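Local coordinates for SAP-like pentraxin (Limulus polyphemus, PDB 3FLT), which binds calcium ions and, together with them, phosphoethanolamine, and probably acts as a pattern-recognition pentraxin of the horseshoe crab, at residues A[12-17]-A[153-158]; A[22-27]-A[140-145]; A[47-52]-A[61-66]; A[55-60]-A[133-138]. One frame throughout, in Å; residues are numbered along the deposited sequence.

Contact 1 of 4, residues A[12-17]-A[153-158]; sequences PGTQNP and FEEQES. With CA (calcium ion), chain D; CA (calcium ion), chain E; OPE (phosphoric acid mono-(2-amino-ethyl) ester), chain F.
Glu155 reaches from loop 153-158 across Thr14 to the backbone of Asn16. Its CB lies 3.9 Å from Thr14 CG2, the methyl branch. The chain runs extended beyond CG, and CG and CD pass near the amide of Asn16. At the tip, OE2 accepts from Asn16 N at 3.0 Å. The bond is moderately bent (151° at the hydrogen) and uses the anti lone pair of OE2. With an alanine here, Asn16 N is likely to lose this acceptor, and the two loops the hydrogen bond between them. Behind it, Ser158 OG donates to Glu155 O at 2.8 Å and also packs on Thr14 CB. The hydroxyl of Thr14 is held by Gln144. The neighbouring glutamates face the other way, to the metals. Glu154 OE2 bridges two calcium ions, and Glu157 OE1 binds one of them at 2.3 Å. Glu157 OE2 accepts from the phosphoethanolamine amine. This short 3-10 turn, whose Glu154 and Glu157 bind calcium, belongs to the calcium-dependent ligand site of the pentraxins.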
loop_
_atom_site.group_PDB
_atom_site.type_symbol
_atom_site.label_atom_id
_atom_site.label_comp_id
_atom_site.label_asym_id
_atom_site.label_seq_id
_atom_site.Cartn_x
_atom_site.Cartn_y
_atom_site.Cartn_z
ATOM N N PRO A 12 23.111 -40.974 28.866
ATOM C CA PRO A 12 22.422 -41.874 29.795
ATOM C C PRO A 12 23.098 -42.139 31.123
ATOM O O PRO A 12 22.482 -41.987 32.170
ATOM C CB PRO A 12 22.263 -43.159 28.983
ATOM C CG PRO A 12 22.290 -42.687 27.564
ATOM C CD PRO A 12 23.394 -41.682 27.604
ATOM N N GLY A 13 24.356 -42.552 31.076
ATOM C CA GLY A 13 25.070 -42.861 32.299
ATOM C C GLY A 13 26.223 -43.755 31.915
ATOM O O GLY A 13 26.121 -44.507 30.940
ATOM N N THR A 14 27.315 -43.694 32.671
ATOM C CA THR A 14 28.491 -44.485 32.333
ATOM C C THR A 14 28.880 -45.589 33.300
ATOM O O THR A 14 28.889 -45.403 34.514
ATOM C CB THR A 14 29.711 -43.560 32.143
ATOM O OG1 THR A 14 29.533 -42.782 30.957
ATOM C CG2 THR A 14 30.993 -44.357 32.032
ATOM N N GLN A 15 29.207 -46.745 32.742
ATOM C CA GLN A 15 29.650 -47.879 33.531
ATOM C C GLN A 15 30.426 -48.829 32.643
ATOM O O GLN A 15 29.879 -49.415 31.707
ATOM C CB GLN A 15 28.478 -48.604 34.192
ATOM C CG GLN A 15 28.874 -49.959 34.748
ATOM C CD GLN A 15 27.952 -50.455 35.836
ATOM O OE1 GLN A 15 26.752 -50.223 35.803
ATOM N NE2 GLN A 15 28.516 -51.162 36.807
ATOM N N ASN A 16 31.715 -48.955 32.940
ATOM C CA ASN A 16 32.625 -49.822 32.198
ATOM C C ASN A 16 31.922 -51.114 31.782
ATOM O O ASN A 16 31.276 -51.761 32.607
ATOM C CB ASN A 16 33.826 -50.162 33.080
ATOM C CG ASN A 16 35.102 -50.338 32.290
ATOM O OD1 ASN A 16 35.106 -50.923 31.207
ATOM N ND2 ASN A 16 36.200 -49.836 32.833
ATOM N N PRO A 17 32.049 -51.520 30.504
ATOM C CA PRO A 17 32.791 -50.892 29.403
ATOM C C PRO A 17 31.980 -49.921 28.519
ATOM O O PRO A 17 32.442 -49.529 27.444
ATOM C CB PRO A 17 33.274 -52.099 28.614
ATOM C CG PRO A 17 32.053 -52.982 28.667
ATOM C CD PRO A 17 31.618 -52.881 30.122
ATOM N N PHE A 153 38.688 -43.628 28.602
ATOM C CA PHE A 153 37.703 -43.001 29.477
ATOM C C PHE A 153 37.618 -43.634 30.861
ATOM O O PHE A 153 37.837 -44.827 31.021
ATOM C CB PHE A 153 36.318 -43.039 28.823
ATOM C CG PHE A 153 36.292 -42.518 27.405
ATOM C CD1 PHE A 153 36.882 -41.292 27.082
ATOM C CD2 PHE A 153 35.648 -43.237 26.397
ATOM C CE1 PHE A 153 36.829 -40.789 25.775
ATOM C CE2 PHE A 153 35.588 -42.746 25.091
ATOM C CZ PHE A 153 36.180 -41.516 24.779
ATOM N N GLU A 154 37.300 -42.810 31.856
ATOM C CA GLU A 154 37.144 -43.247 33.240
ATOM C C GLU A 154 35.707 -42.918 33.651
ATOM O O GLU A 154 35.255 -41.795 33.464
ATOM C CB GLU A 154 38.131 -42.503 34.138
ATOM C CG GLU A 154 39.551 -42.492 33.603
ATOM C CD GLU A 154 40.579 -42.200 34.682
ATOM O OE1 GLU A 154 40.636 -42.976 35.656
ATOM O OE2 GLU A 154 41.326 -41.206 34.562
ATOM N N GLU A 155 34.994 -43.889 34.213
ATOM C CA GLU A 155 33.609 -43.666 34.609
ATOM C C GLU A 155 33.404 -42.514 35.571
ATOM O O GLU A 155 32.479 -41.720 35.397
ATOM C CB GLU A 155 33.004 -44.892 35.289
ATOM C CG GLU A 155 33.686 -46.202 35.057
ATOM C CD GLU A 155 33.247 -47.231 36.082
ATOM O OE1 GLU A 155 33.383 -46.950 37.292
ATOM O OE2 GLU A 155 32.772 -48.313 35.684
ATOM N N GLN A 156 34.237 -42.425 36.600
ATOM C CA GLN A 156 34.044 -41.371 37.585
ATOM C C GLN A 156 34.354 -39.990 37.051
ATOM O O GLN A 156 34.204 -39.000 37.770
ATOM C CB GLN A 156 34.838 -41.653 38.879
ATOM C CG GLN A 156 36.330 -41.301 38.904
ATOM C CD GLN A 156 37.172 -42.098 37.920
ATOM O OE1 GLN A 156 36.838 -43.235 37.559
ATOM N NE2 GLN A 156 38.286 -41.508 37.495
ATOM N N GLU A 157 34.763 -39.916 35.785
ATOM C CA GLU A 157 35.073 -38.629 35.165
ATOM C C GLU A 157 34.098 -38.296 34.035
ATOM O O GLU A 157 34.214 -37.259 33.383
ATOM C CB GLU A 157 36.503 -38.614 34.621
ATOM C CG GLU A 157 37.553 -38.982 35.656
ATOM C CD GLU A 157 38.969 -38.667 35.208
ATOM O OE1 GLU A 157 39.395 -39.134 34.135
ATOM O OE2 GLU A 157 39.670 -37.943 35.940
ATOM N N SER A 158 33.130 -39.175 33.807
ATOM C CA SER A 158 32.147 -38.957 32.754
ATOM C C SER A 158 31.112 -37.924 33.202
ATOM O O SER A 158 31.045 -37.566 34.373
ATOM C CB SER A 158 31.444 -40.271 32.435
ATOM O OG SER A 158 30.694 -40.692 33.560
HETATM CA CA CA D . 40.973 -39.470 32.524
HETATM CA CA CA E . 42.115 -39.874 36.276
HETATM C CA OPE F . 42.272 -35.835 34.651
HETATM C CB OPE F . 41.974 -34.670 35.609
HETATM O O1 OPE F . 42.532 -38.708 34.026
HETATM O O2 OPE F . 43.809 -37.086 32.573
HETATM O O3 OPE F . 45.139 -38.419 34.229
HETATM O O4 OPE F . 43.527 -36.472 34.989
HETATM N N OPE F . 40.812 -35.033 36.486
HETATM P P OPE F . 43.751 -37.665 33.928
#

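Contact 2 of 4, residues A[22-27]-A[140-145]; sequences LRFMQT and VVIGQE. With CA (calcium ion), chain D; CA (calcium ion), chain C; OPE (phosphoric acid mono-(2-amino-ethyl) ester), chain F.
Leu22 and Ile142 form an antiparallel hydrogen-bonded pair, so both of their backbone groups are satisfied by each other. Leu22 N donates to Ile142 O at 3.1 Å. Ile142 N donates back to Leu22 O at 2.9 Å. Further on, Phe24 N donates to Val140 O at 2.9 Å. Arg23 and Val141 form the non-hydrogen-bonded pair between them. Their backbones bond outward, Arg23 to Val202 and Val141 to Ser52. The Phe24 ring lies beside Val140, with CD1 3.5 Å from Val140 CG1. Ile142 CG1 comes to the ring edge. Without the ring, as with an alanine at Phe24, Val140 and Ile142 would probably face a gap. Past the strand, Glu145 OE1 bridges two calcium ions, and OE2 binds one of these as well. Strand 139-142 lies between strands 21-24 and 48-55, while 201-204 flanks 21-24 on its far edge. Strand 7-11 of the other sheet packs on Leu22 and Ile142.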
loop_
_atom_site.group_PDB
_atom_site.type_symbol
_atom_site.label_atom_id
_atom_site.label_comp_id
_atom_site.label_asym_id
_atom_site.label_seq_id
_atom_site.Cartn_x
_atom_site.Cartn_y
_atom_site.Cartn_z
ATOM N N LEU A 22 30.491 -38.440 22.416
ATOM C CA LEU A 22 30.495 -37.917 21.049
ATOM C C LEU A 22 31.950 -37.603 20.708
ATOM O O LEU A 22 32.707 -37.124 21.560
ATOM C CB LEU A 22 29.689 -36.616 20.943
ATOM C CG LEU A 22 28.197 -36.539 21.292
ATOM C CD1 LEU A 22 27.668 -35.191 20.823
ATOM C CD2 LEU A 22 27.416 -37.669 20.627
ATOM N N ARG A 23 32.359 -37.890 19.481
ATOM C CA ARG A 23 33.721 -37.566 19.062
ATOM C C ARG A 23 33.603 -36.773 17.765
ATOM O O ARG A 23 33.058 -37.275 16.783
ATOM C CB ARG A 23 34.556 -38.822 18.811
ATOM C CG ARG A 23 36.042 -38.508 18.664
ATOM C CD ARG A 23 36.873 -39.721 18.289
ATOM N NE ARG A 23 36.625 -40.144 16.915
ATOM C CZ ARG A 23 36.059 -41.298 16.579
ATOM N NH1 ARG A 23 35.686 -42.145 17.527
ATOM N NH2 ARG A 23 35.852 -41.599 15.300
ATOM N N PHE A 24 34.091 -35.535 17.760
ATOM C CA PHE A 24 34.004 -34.724 16.551
ATOM C C PHE A 24 34.944 -35.230 15.470
ATOM O O PHE A 24 36.116 -35.466 15.719
ATOM C CB PHE A 24 34.253 -33.249 16.875
ATOM C CG PHE A 24 33.025 -32.539 17.393
ATOM C CD1 PHE A 24 32.725 -32.527 18.751
ATOM C CD2 PHE A 24 32.115 -31.956 16.504
ATOM C CE1 PHE A 24 31.531 -31.951 19.222
ATOM C CE2 PHE A 24 30.920 -31.378 16.961
ATOM C CZ PHE A 24 30.626 -31.376 18.321
ATOM N N MET A 25 34.396 -35.421 14.273
ATOM C CA MET A 25 35.125 -35.935 13.117
ATOM C C MET A 25 36.382 -35.184 12.743
ATOM O O MET A 25 37.399 -35.785 12.409
ATOM C CB MET A 25 34.213 -35.954 11.892
ATOM C CG MET A 25 33.111 -36.980 11.951
ATOM S SD MET A 25 33.793 -38.636 12.053
ATOM C CE MET A 25 34.134 -38.983 10.309
ATOM N N GLN A 26 36.304 -33.865 12.779
ATOM C CA GLN A 26 37.420 -33.021 12.405
ATOM C C GLN A 26 38.104 -32.436 13.642
ATOM O O GLN A 26 37.443 -31.874 14.508
ATOM C CB GLN A 26 36.868 -31.940 11.466
ATOM C CG GLN A 26 37.722 -30.734 11.195
ATOM C CD GLN A 26 37.240 -29.979 9.969
ATOM O OE1 GLN A 26 36.043 -29.755 9.798
ATOM N NE2 GLN A 26 38.169 -29.583 9.111
ATOM N N THR A 27 39.423 -32.592 13.737
ATOM C CA THR A 27 40.164 -32.068 14.878
ATOM C C THR A 27 40.208 -30.550 14.831
ATOM O O THR A 27 39.953 -29.952 13.789
ATOM C CB THR A 27 41.613 -32.585 14.903
ATOM O OG1 THR A 27 42.263 -32.256 13.671
ATOM C CG2 THR A 27 41.639 -34.084 15.101
ATOM N N VAL A 140 38.197 -33.634 19.842
ATOM C CA VAL A 140 37.183 -33.266 20.805
ATOM C C VAL A 140 36.195 -34.386 21.125
ATOM O O VAL A 140 35.606 -35.012 20.229
ATOM C CB VAL A 140 36.411 -32.023 20.315
ATOM C CG1 VAL A 140 35.185 -31.782 21.182
ATOM C CG2 VAL A 140 37.333 -30.806 20.360
ATOM N N VAL A 141 36.026 -34.636 22.421
ATOM C CA VAL A 141 35.090 -35.641 22.891
ATOM C C VAL A 141 34.134 -34.976 23.871
ATOM O O VAL A 141 34.552 -34.164 24.691
ATOM C CB VAL A 141 35.814 -36.794 23.597
ATOM C CG1 VAL A 141 34.809 -37.668 24.327
ATOM C CG2 VAL A 141 36.566 -37.625 22.572
ATOM N N ILE A 142 32.849 -35.308 23.768
ATOM C CA ILE A 142 31.834 -34.740 24.660
ATOM C C ILE A 142 31.272 -35.838 25.560
ATOM O O ILE A 142 30.914 -36.916 25.084
ATOM C CB ILE A 142 30.643 -34.097 23.859
ATOM C CG1 ILE A 142 31.162 -33.004 22.915
ATOM C CG2 ILE A 142 29.614 -33.504 24.828
ATOM C CD1 ILE A 142 31.877 -31.863 23.618
ATOM N N GLY A 143 31.215 -35.568 26.860
ATOM C CA GLY A 143 30.671 -36.539 27.787
ATOM C C GLY A 143 31.660 -37.452 28.487
ATOM O O GLY A 143 31.303 -38.093 29.474
ATOM N N GLN A 144 32.893 -37.516 27.990
ATOM C CA GLN A 144 33.925 -38.375 28.578
ATOM C C GLN A 144 35.253 -37.641 28.589
ATOM O O GLN A 144 35.461 -36.742 27.789
ATOM C CB GLN A 144 34.077 -39.652 27.761
ATOM C CG GLN A 144 32.868 -40.557 27.739
ATOM C CD GLN A 144 32.516 -41.098 29.105
ATOM O OE1 GLN A 144 33.389 -41.325 29.947
ATOM N NE2 GLN A 144 31.232 -41.327 29.329
ATOM N N GLU A 145 36.153 -38.029 29.488
ATOM C CA GLU A 145 37.473 -37.388 29.595
ATOM C C GLU A 145 38.545 -38.292 28.979
ATOM O O GLU A 145 38.809 -39.390 29.472
ATOM C CB GLU A 145 37.795 -37.107 31.067
ATOM C CG GLU A 145 38.816 -36.008 31.314
ATOM C CD GLU A 145 40.229 -36.386 30.897
ATOM O OE1 GLU A 145 40.720 -37.440 31.353
ATOM O OE2 GLU A 145 40.855 -35.619 30.124
HETATM CA CA CA D . 40.973 -39.470 32.524
HETATM CA CA CA C . 42.898 -37.084 30.290
HETATM C CA OPE F . 42.272 -35.835 34.651
HETATM C CB OPE F . 41.974 -34.670 35.609
HETATM O O1 OPE F . 42.532 -38.708 34.026
HETATM O O2 OPE F . 43.809 -37.086 32.573
HETATM O O3 OPE F . 45.139 -38.419 34.229
HETATM O O4 OPE F . 43.527 -36.472 34.989
HETATM N N OPE F . 40.812 -35.033 36.486
HETATM P P OPE F . 43.751 -37.665 33.928
#

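Contact 3 of 4, residues A[47-52]-A[61-66]; sequences TGYIFS and QFITSM. With OPE (phosphoric acid mono-(2-amino-ethyl) ester), chain F.
Phe62 meets Phe51 at a slant, with CD1 3.9 Å from Phe51 CD2. Gln61 and Phe62 both face Cys53, which makes a classic beta bulge. Ile63 turns to the face that carries Tyr49 and Ser52. Its CG2 packs on Tyr49 CD2 and touches Ser52 CB. Thr64 is gripped by three bonds. Its N donates to Phe51 O at 2.9 Å. Its O accepts from Ile50 N at 3.0 Å, with the donor well above the carbonyl plane. Its side-chain OG1 accepts from Phe51 N at 3.1 Å. OG1 sits between the backbone N and the carbonyl carbon (chi1 63°), which brings it to that amide. Thr64 therefore serves two successive amides where the register slips by one residue, a second bulge. Ser65 sets CB against Tyr49 CD2, and its hydroxyl bonds to Tyr87. Met66 closes the walk by exchanging two backbone bonds with Gly48: Gly48 N donates to Met66 O at 3.1 Å, and Met66 N to Gly48 O at 3.3 Å. Met66 CG also meets Ile50 CD1. On the face of Ile63 and Ser65, Tyr49 OH accepts from the phosphoethanolamine amine at 2.6 Å. This is a bulged antiparallel hairpin of the pentraxin beta sandwich, with one face forming part of the ligand site.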
loop_
_atom_site.group_PDB
_atom_site.type_symbol
_atom_site.label_atom_id
_atom_site.label_comp_id
_atom_site.label_asym_id
_atom_site.label_seq_id
_atom_site.Cartn_x
_atom_site.Cartn_y
_atom_site.Cartn_z
ATOM N N THR A 47 31.361 -34.257 40.011
ATOM C CA THR A 47 32.183 -33.779 38.909
ATOM C C THR A 47 32.090 -34.619 37.651
ATOM O O THR A 47 32.137 -35.845 37.698
ATOM C CB THR A 47 33.674 -33.700 39.332
ATOM O OG1 THR A 47 33.833 -32.670 40.310
ATOM C CG2 THR A 47 34.569 -33.378 38.148
ATOM N N GLY A 48 31.966 -33.938 36.522
ATOM C CA GLY A 48 31.899 -34.609 35.240
ATOM C C GLY A 48 32.551 -33.722 34.197
ATOM O O GLY A 48 32.458 -32.494 34.271
ATOM N N TYR A 49 33.234 -34.332 33.236
ATOM C CA TYR A 49 33.882 -33.566 32.176
ATOM C C TYR A 49 32.973 -33.523 30.965
ATOM O O TYR A 49 32.516 -34.563 30.486
ATOM C CB TYR A 49 35.240 -34.174 31.809
ATOM C CG TYR A 49 36.245 -34.031 32.925
ATOM C CD1 TYR A 49 36.437 -35.055 33.858
ATOM C CD2 TYR A 49 36.937 -32.837 33.104
ATOM C CE1 TYR A 49 37.292 -34.887 34.946
ATOM C CE2 TYR A 49 37.790 -32.658 34.183
ATOM C CZ TYR A 49 37.959 -33.684 35.100
ATOM O OH TYR A 49 38.775 -33.485 36.180
ATOM N N ILE A 50 32.710 -32.313 30.479
ATOM C CA ILE A 50 31.817 -32.123 29.341
ATOM C C ILE A 50 32.542 -32.051 28.008
ATOM O O ILE A 50 32.281 -32.868 27.118
ATOM C CB ILE A 50 30.973 -30.853 29.530
ATOM C CG1 ILE A 50 30.231 -30.938 30.871
ATOM C CG2 ILE A 50 29.996 -30.696 28.364
ATOM C CD1 ILE A 50 29.497 -29.672 31.276
ATOM N N PHE A 51 33.450 -31.080 27.886
ATOM C CA PHE A 51 34.242 -30.853 26.671
ATOM C C PHE A 51 35.697 -31.249 26.934
ATOM O O PHE A 51 36.371 -30.664 27.791
ATOM C CB PHE A 51 34.167 -29.373 26.283
ATOM C CG PHE A 51 34.858 -29.027 24.987
ATOM C CD1 PHE A 51 34.124 -28.843 23.821
ATOM C CD2 PHE A 51 36.237 -28.822 24.943
ATOM C CE1 PHE A 51 34.748 -28.454 22.634
ATOM C CE2 PHE A 51 36.867 -28.433 23.761
ATOM C CZ PHE A 51 36.117 -28.247 22.605
ATOM N N SER A 52 36.178 -32.241 26.191
ATOM C CA SER A 52 37.543 -32.744 26.341
ATOM C C SER A 52 38.315 -32.646 25.031
ATOM O O SER A 52 37.872 -33.149 24.000
ATOM C CB SER A 52 37.508 -34.209 26.796
ATOM O OG SER A 52 38.766 -34.838 26.639
ATOM N N GLN A 61 44.651 -31.095 26.934
ATOM C CA GLN A 61 44.885 -29.787 26.338
ATOM C C GLN A 61 43.876 -28.781 26.881
ATOM O O GLN A 61 44.232 -27.679 27.310
ATOM C CB GLN A 61 44.746 -29.860 24.813
ATOM C CG GLN A 61 45.968 -30.392 24.077
ATOM C CD GLN A 61 47.061 -29.343 23.899
ATOM O OE1 GLN A 61 47.134 -28.361 24.645
ATOM N NE2 GLN A 61 47.926 -29.557 22.913
ATOM N N PHE A 62 42.607 -29.176 26.865
ATOM C CA PHE A 62 41.535 -28.300 27.317
ATOM C C PHE A 62 40.355 -29.166 27.751
ATOM O O PHE A 62 39.844 -29.952 26.957
ATOM C CB PHE A 62 41.150 -27.370 26.158
ATOM C CG PHE A 62 40.226 -26.246 26.543
ATOM C CD1 PHE A 62 38.854 -26.460 26.673
ATOM C CD2 PHE A 62 40.725 -24.958 26.739
ATOM C CE1 PHE A 62 37.996 -25.408 26.987
ATOM C CE2 PHE A 62 39.869 -23.899 27.054
ATOM C CZ PHE A 62 38.504 -24.126 27.176
ATOM N N ILE A 63 39.936 -29.024 29.008
ATOM C CA ILE A 63 38.826 -29.813 29.546
ATOM C C ILE A 63 37.897 -29.000 30.436
ATOM O O ILE A 63 38.337 -28.412 31.407
ATOM C CB ILE A 63 39.326 -30.979 30.415
ATOM C CG1 ILE A 63 40.815 -31.243 30.149
ATOM C CG2 ILE A 63 38.485 -32.218 30.142
ATOM C CD1 ILE A 63 41.437 -32.285 31.082
ATOM N N THR A 64 36.607 -28.974 30.118
ATOM C CA THR A 64 35.653 -28.242 30.948
ATOM C C THR A 64 34.923 -29.250 31.830
ATOM O O THR A 64 34.800 -30.425 31.482
ATOM C CB THR A 64 34.622 -27.439 30.102
ATOM O OG1 THR A 64 33.832 -28.332 29.307
ATOM C CG2 THR A 64 35.340 -26.453 29.187
ATOM N N SER A 65 34.461 -28.792 32.985
ATOM C CA SER A 65 33.763 -29.666 33.908
ATOM C C SER A 65 32.900 -28.851 34.847
ATOM O O SER A 65 32.972 -27.624 34.875
ATOM C CB SER A 65 34.766 -30.488 34.724
ATOM O OG SER A 65 35.643 -29.654 35.473
ATOM N N MET A 66 32.081 -29.549 35.617
ATOM C CA MET A 66 31.202 -28.907 36.578
ATOM C C MET A 66 30.858 -29.896 37.689
ATOM O O MET A 66 31.089 -31.104 37.567
ATOM C CB MET A 66 29.901 -28.467 35.903
ATOM C CG MET A 66 29.078 -29.641 35.379
ATOM S SD MET A 66 27.327 -29.299 35.146
ATOM C CE MET A 66 26.699 -29.617 36.761
HETATM C CA OPE F . 42.272 -35.835 34.651
HETATM C CB OPE F . 41.974 -34.670 35.609
HETATM O O1 OPE F . 42.532 -38.708 34.026
HETATM O O2 OPE F . 43.809 -37.086 32.573
HETATM O O3 OPE F . 45.139 -38.419 34.229
HETATM O O4 OPE F . 43.527 -36.472 34.989
HETATM N N OPE F . 40.812 -35.033 36.486
HETATM P P OPE F . 43.751 -37.665 33.928
#

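Contact 4 of 4, residues A[55-60]-A[133-138]; sequences TSNQDN and QISAGG. With CA (calcium ion), chain C; OPE (phosphoric acid mono-(2-amino-ethyl) ester), chain F.
Thr55 carries most of this contact by pressing its methyl branch, CG2, into the bend of loop 133-138. CG2 lies 3.6 Å from Gly138 CA and 3.7 Å from Ser135 O. It also approaches the backbone of Ala136 and Gly137. The side-chain torsion puts CG2 anti to the carbonyl carbon and turns OG1 back over its own loop (chi1 52°). There OG1 lies 2.9 Å from Asn57 OD1, with Gln58 O also in range. The backbone closes the same turn, as Thr55 N donates to Gln58 O and Gln58 N to Thr55 O. Ser135 ranks second. Its carbonyl is the part that meets the methyl, while its OG stands 3.9 Å from Asn57 ND2, a loose approach of two polar ends. Gly137 and Gly138 both face Leu28 and form a G1 beta bulge. Beyond the turn, Asn60 N donates to Gln58 OE1 at 3.0 Å. The next groups are at the metal: Asp59 OD2 and Asn60 OD1 (2.4 Å) bind the same calcium ion, and Asn60 ND2 donates to phosphate oxygen O2 of the ligand. No hydrogen bond crosses between the two loops. Van der Waals packing, chiefly of one methyl group, joins them, while the polar groups of 55-60 are used within the turn, on neighbours such as Gln79 and Asn81, and on calcium and ligand.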
loop_
_atom_site.group_PDB
_atom_site.type_symbol
_atom_site.label_atom_id
_atom_site.label_comp_id
_atom_site.label_asym_id
_atom_site.label_seq_id
_atom_site.Cartn_x
_atom_site.Cartn_y
_atom_site.Cartn_z
ATOM N N THR A 55 45.546 -34.014 22.264
ATOM C CA THR A 55 46.469 -34.177 21.147
ATOM C C THR A 55 47.366 -35.333 21.565
ATOM O O THR A 55 47.357 -35.735 22.730
ATOM C CB THR A 55 47.322 -32.910 20.893
ATOM O OG1 THR A 55 47.960 -32.502 22.110
ATOM C CG2 THR A 55 46.449 -31.773 20.371
ATOM N N SER A 56 48.128 -35.874 20.624
ATOM C CA SER A 56 49.011 -37.007 20.903
ATOM C C SER A 56 50.010 -36.757 22.024
ATOM O O SER A 56 50.328 -37.653 22.808
ATOM C CB SER A 56 49.759 -37.396 19.631
ATOM O OG SER A 56 50.264 -36.239 18.980
ATOM N N ASN A 57 50.498 -35.528 22.106
ATOM C CA ASN A 57 51.476 -35.171 23.122
ATOM C C ASN A 57 50.843 -34.725 24.445
ATOM O O ASN A 57 51.516 -34.700 25.475
ATOM C CB ASN A 57 52.377 -34.059 22.580
ATOM C CG ASN A 57 51.594 -32.800 22.225
ATOM O OD1 ASN A 57 50.710 -32.825 21.357
ATOM N ND2 ASN A 57 51.907 -31.695 22.902
ATOM N N GLN A 58 49.558 -34.377 24.420
ATOM C CA GLN A 58 48.868 -33.900 25.617
ATOM C C GLN A 58 47.385 -34.245 25.576
ATOM O O GLN A 58 46.632 -33.663 24.807
ATOM C CB GLN A 58 49.042 -32.380 25.726
ATOM C CG GLN A 58 48.260 -31.709 26.846
ATOM C CD GLN A 58 48.656 -32.198 28.227
ATOM O OE1 GLN A 58 48.267 -33.297 28.649
ATOM N NE2 GLN A 58 49.440 -31.385 28.943
ATOM N N ASP A 59 46.970 -35.187 26.415
ATOM C CA ASP A 59 45.575 -35.605 26.463
ATOM C C ASP A 59 44.697 -34.611 27.234
ATOM O O ASP A 59 43.470 -34.659 27.152
ATOM C CB ASP A 59 45.476 -37.011 27.085
ATOM C CG ASP A 59 46.041 -37.069 28.501
ATOM O OD1 ASP A 59 47.245 -36.758 28.688
ATOM O OD2 ASP A 59 45.280 -37.427 29.429
ATOM N N ASN A 60 45.326 -33.714 27.984
ATOM C CA ASN A 60 44.589 -32.718 28.749
ATOM C C ASN A 60 44.881 -31.311 28.226
ATOM O O ASN A 60 45.314 -30.438 28.980
ATOM C CB ASN A 60 44.960 -32.785 30.235
ATOM C CG ASN A 60 44.482 -34.059 30.910
ATOM O OD1 ASN A 60 44.175 -35.048 30.249
ATOM N ND2 ASN A 60 44.438 -34.044 32.239
ATOM N N GLN A 133 49.579 -22.488 24.208
ATOM C CA GLN A 133 48.892 -22.526 22.933
ATOM C C GLN A 133 48.565 -23.974 22.670
ATOM O O GLN A 133 49.455 -24.823 22.658
ATOM C CB GLN A 133 49.777 -22.040 21.801
ATOM C CG GLN A 133 50.076 -20.576 21.789
ATOM C CD GLN A 133 50.762 -20.193 20.496
ATOM O OE1 GLN A 133 50.249 -20.492 19.403
ATOM N NE2 GLN A 133 51.926 -19.542 20.598
ATOM N N ILE A 134 47.292 -24.266 22.464
ATOM C CA ILE A 134 46.903 -25.632 22.182
ATOM C C ILE A 134 47.453 -25.994 20.805
ATOM O O ILE A 134 47.237 -25.268 19.831
ATOM C CB ILE A 134 45.376 -25.775 22.197
ATOM C CG1 ILE A 134 44.840 -25.403 23.583
ATOM C CG2 ILE A 134 44.989 -27.194 21.838
ATOM C CD1 ILE A 134 43.357 -25.557 23.718
ATOM N N SER A 135 48.182 -27.105 20.731
ATOM C CA SER A 135 48.775 -27.555 19.473
ATOM C C SER A 135 47.698 -27.959 18.486
ATOM O O SER A 135 46.632 -28.428 18.868
ATOM C CB SER A 135 49.688 -28.760 19.696
ATOM O OG SER A 135 50.342 -28.678 20.944
ATOM N N ALA A 136 47.996 -27.784 17.208
ATOM C CA ALA A 136 47.071 -28.142 16.152
ATOM C C ALA A 136 46.696 -29.629 16.227
ATOM O O ALA A 136 47.489 -30.448 16.690
ATOM C CB ALA A 136 47.705 -27.840 14.817
ATOM N N GLY A 137 45.479 -29.961 15.791
ATOM C CA GLY A 137 45.040 -31.345 15.776
ATOM C C GLY A 137 44.329 -31.920 16.984
ATOM O O GLY A 137 44.257 -33.142 17.133
ATOM N N GLY A 138 43.796 -31.064 17.843
ATOM C CA GLY A 138 43.107 -31.560 19.017
ATOM C C GLY A 138 41.832 -32.306 18.672
ATOM O O GLY A 138 41.057 -31.874 17.825
HETATM CA CA CA C . 42.898 -37.084 30.290
HETATM C CA OPE F . 42.272 -35.835 34.651
HETATM C CB OPE F . 41.974 -34.670 35.609
HETATM O O1 OPE F . 42.532 -38.708 34.026
HETATM O O2 OPE F . 43.809 -37.086 32.573
HETATM O O3 OPE F . 45.139 -38.419 34.229
HETATM O O4 OPE F . 43.527 -36.472 34.989
HETATM N N OPE F . 40.812 -35.033 36.486
HETATM P P OPE F . 43.751 -37.665 33.928
#

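Overall arrangement
Contacts 2 and 3 are the buried pair. Both are antiparallel strand pairs of one sheet, joined where strand 139-142 bonds to strand 48-55, and backbone hydrogen bonds dominate them. Contacts 1 and 4 join loops nearer the surface, about 17 Å from the chain centre to the centre of each. Contact 1 has one bond across it, from carboxylate to backbone, and contact 4 has van der Waals packing and no hydrogen bond across it. All four reach the bound phosphoethanolamine. Contacts 1 and 2 share one calcium ion, and contacts 2 and 4 share another. Glu145 of contact 2 binds both. Tyr49 of contact 3 and Glu157 of contact 1 hold the ligand amine, whereas Asn60 of contact 4 meets its phosphate.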